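Local coordinates for intracellular protein transport protein USO1 (Saccharomyces cerevisiae S288c, PDB 6LSU), which is required for protein transport from the endoplasmic reticulum to the Golgi complex, acting as a homodimeric membrane tether with globular heads and a coiled-coil tail, at residues D673-K678 and K698-T703. Numbering follows the deposited sequence.
Sequences DSYFSK and KVYFST
Tyr-675 and Phe-676 face Tyr-700 and Phe-701 between two loop segments whose backbones stay well apart, the CA atoms of Phe-676 and Phe-701 lying 7.3 Å from each other. Residues 675-677 turn helically, with Ser-677 N hydrogen-bonded to Ser-674 O, while 698-702 follows an irregular path up to Ser-702, the N-cap of helix 703-711. Aromatic rings fill the gap as two edge-to-face pairs. Tyr-675 presents its CD2-CE2 edge to one face of Tyr-700, the planes at 87° and CD2 3.3 Å from Tyr-700 CE2, nearer the rim than the middle. Phe-676, its CG anti to the backbone N (chi1 -175°), brings the CD1 edge over the centre of the Phe-701 ring, centroids 5.4 Å apart and planes perpendicular. The far edge of the Phe-701 ring also meets the start of the helical turn: CE2 lies 3.9 Å from Tyr-675 CB, which is near the ring plane, and 3.6 Å from Phe-676 N. The contact thus closes the base of the long loop between helices 660-673 and 703-711, in the C-terminal part of the globular head. Phe-676 stacks on Phe-670 and meets Phe-709 edge-to-face, whereas Tyr-700 and Phe-701 pack on Ile-580 of helix 577-590, and Tyr-675 and Phe-701 touch Thr-623 of helix 622-637.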
loop_
_atom_site.group_PDB
_atom_site.type_symbol
_atom_site.label_atom_id
_atom_site.label_comp_id
_atom_site.label_asym_id
_atom_site.label_seq_id
_atom_site.Cartn_x
_atom_site.Cartn_y
_atom_site.Cartn_z
ATOM N N ASP A 673 -21.982 12.425 19.321
ATOM C CA ASP A 673 -21.439 12.216 20.697
ATOM C C ASP A 673 -21.181 10.728 21.005
ATOM O O ASP A 673 -21.008 10.398 22.193
ATOM C CB ASP A 673 -22.360 12.869 21.741
ATOM C CG ASP A 673 -21.717 13.130 23.096
ATOM O OD1 ASP A 673 -20.471 13.015 23.202
ATOM O OD2 ASP A 673 -22.471 13.449 24.040
ATOM N N SER A 674 -21.094 9.854 19.996
ATOM C CA SER A 674 -20.849 8.395 20.186
ATOM C C SER A 674 -19.530 7.968 19.537
ATOM O O SER A 674 -18.841 8.816 18.943
ATOM C CB SER A 674 -21.985 7.585 19.623
ATOM O OG SER A 674 -22.070 7.778 18.221
ATOM N N TYR A 675 -19.211 6.674 19.622
ATOM C CA TYR A 675 -18.114 6.029 18.854
ATOM C C TYR A 675 -18.214 6.396 17.372
ATOM O O TYR A 675 -17.193 6.693 16.723
ATOM C CB TYR A 675 -18.162 4.519 18.980
ATOM C CG TYR A 675 -17.509 4.015 20.236
ATOM C CD1 TYR A 675 -18.075 4.216 21.478
ATOM C CD2 TYR A 675 -16.315 3.325 20.181
ATOM C CE1 TYR A 675 -17.469 3.747 22.635
ATOM C CE2 TYR A 675 -15.702 2.844 21.326
ATOM C CZ TYR A 675 -16.271 3.067 22.566
ATOM O OH TYR A 675 -15.687 2.582 23.698
ATOM N N PHE A 676 -19.419 6.410 16.825
ATOM C CA PHE A 676 -19.592 6.730 15.392
ATOM C C PHE A 676 -18.954 8.081 15.105
ATOM O O PHE A 676 -18.299 8.245 14.047
ATOM C CB PHE A 676 -21.056 6.764 14.996
ATOM C CG PHE A 676 -21.303 6.965 13.528
ATOM C CD1 PHE A 676 -21.290 5.880 12.652
ATOM C CD2 PHE A 676 -21.597 8.223 13.026
ATOM C CE1 PHE A 676 -21.540 6.059 11.291
ATOM C CE2 PHE A 676 -21.900 8.387 11.676
ATOM C CZ PHE A 676 -21.836 7.318 10.799
ATOM N N SER A 677 -19.135 9.034 16.006
ATOM C CA SER A 677 -18.721 10.443 15.789
ATOM C C SER A 677 -17.221 10.496 15.458
ATOM O O SER A 677 -16.836 11.313 14.584
ATOM C CB SER A 677 -19.064 11.300 16.975
ATOM O OG SER A 677 -18.243 10.965 18.080
ATOM N N LYS A 678 -16.391 9.678 16.112
ATOM C CA LYS A 678 -14.937 9.765 15.858
ATOM C C LYS A 678 -14.490 8.541 15.064
ATOM O O LYS A 678 -13.868 7.646 15.630
ATOM C CB LYS A 678 -14.153 10.101 17.132
ATOM C CG LYS A 678 -13.692 11.566 17.237
ATOM C CD LYS A 678 -13.681 12.391 15.929
ATOM C CE LYS A 678 -12.705 11.901 14.869
ATOM N NZ LYS A 678 -13.166 12.231 13.499
ATOM N N LYS A 698 -9.111 0.124 16.796
ATOM C CA LYS A 698 -10.242 1.037 17.101
ATOM C C LYS A 698 -11.135 1.106 15.868
ATOM O O LYS A 698 -11.273 2.228 15.242
ATOM C CB LYS A 698 -9.730 2.403 17.557
ATOM C CG LYS A 698 -8.967 2.374 18.870
ATOM C CD LYS A 698 -8.585 3.747 19.349
ATOM C CE LYS A 698 -7.739 3.706 20.602
ATOM N NZ LYS A 698 -7.811 4.982 21.353
ATOM N N VAL A 699 -11.721 -0.055 15.551
ATOM C CA VAL A 699 -12.585 -0.257 14.356
ATOM C C VAL A 699 -13.893 -0.811 14.904
ATOM O O VAL A 699 -13.854 -1.931 15.508
ATOM C CB VAL A 699 -11.926 -1.195 13.314
ATOM C CG1 VAL A 699 -12.866 -1.584 12.186
ATOM C CG2 VAL A 699 -10.668 -0.565 12.739
ATOM N N TYR A 700 -14.997 -0.146 14.608
ATOM C CA TYR A 700 -16.339 -0.504 15.146
ATOM C C TYR A 700 -17.363 -0.680 14.015
ATOM O O TYR A 700 -18.125 -1.635 14.045
ATOM C CB TYR A 700 -16.715 0.592 16.164
ATOM C CG TYR A 700 -15.672 0.748 17.249
ATOM C CD1 TYR A 700 -15.396 -0.293 18.118
ATOM C CD2 TYR A 700 -14.900 1.888 17.349
ATOM C CE1 TYR A 700 -14.406 -0.197 19.075
ATOM C CE2 TYR A 700 -13.895 1.994 18.310
ATOM C CZ TYR A 700 -13.677 0.957 19.190
ATOM O OH TYR A 700 -12.712 1.037 20.144
ATOM N N PHE A 701 -17.366 0.238 13.052
ATOM C CA PHE A 701 -18.391 0.364 11.997
ATOM C C PHE A 701 -17.840 -0.095 10.641
ATOM O O PHE A 701 -16.897 0.446 10.153
ATOM C CB PHE A 701 -18.880 1.812 11.926
ATOM C CG PHE A 701 -19.471 2.248 13.238
ATOM C CD1 PHE A 701 -20.809 2.014 13.513
ATOM C CD2 PHE A 701 -18.672 2.770 14.236
ATOM C CE1 PHE A 701 -21.356 2.342 14.746
ATOM C CE2 PHE A 701 -19.213 3.090 15.466
ATOM C CZ PHE A 701 -20.555 2.885 15.720
ATOM N N SER A 702 -18.481 -1.084 10.039
ATOM C CA SER A 702 -18.395 -1.376 8.594
ATOM C C SER A 702 -18.743 -0.120 7.801
ATOM O O SER A 702 -19.742 0.570 8.138
ATOM C CB SER A 702 -19.280 -2.470 8.183
ATOM O OG SER A 702 -19.512 -2.367 6.791
ATOM N N THR A 703 -17.934 0.127 6.768
ATOM C CA THR A 703 -18.037 1.290 5.867
ATOM C C THR A 703 -19.429 1.326 5.232
ATOM O O THR A 703 -20.001 2.424 4.992
ATOM C CB THR A 703 -16.932 1.268 4.808
ATOM O OG1 THR A 703 -17.308 2.385 4.001
ATOM C CG2 THR A 703 -16.837 -0.025 4.023
#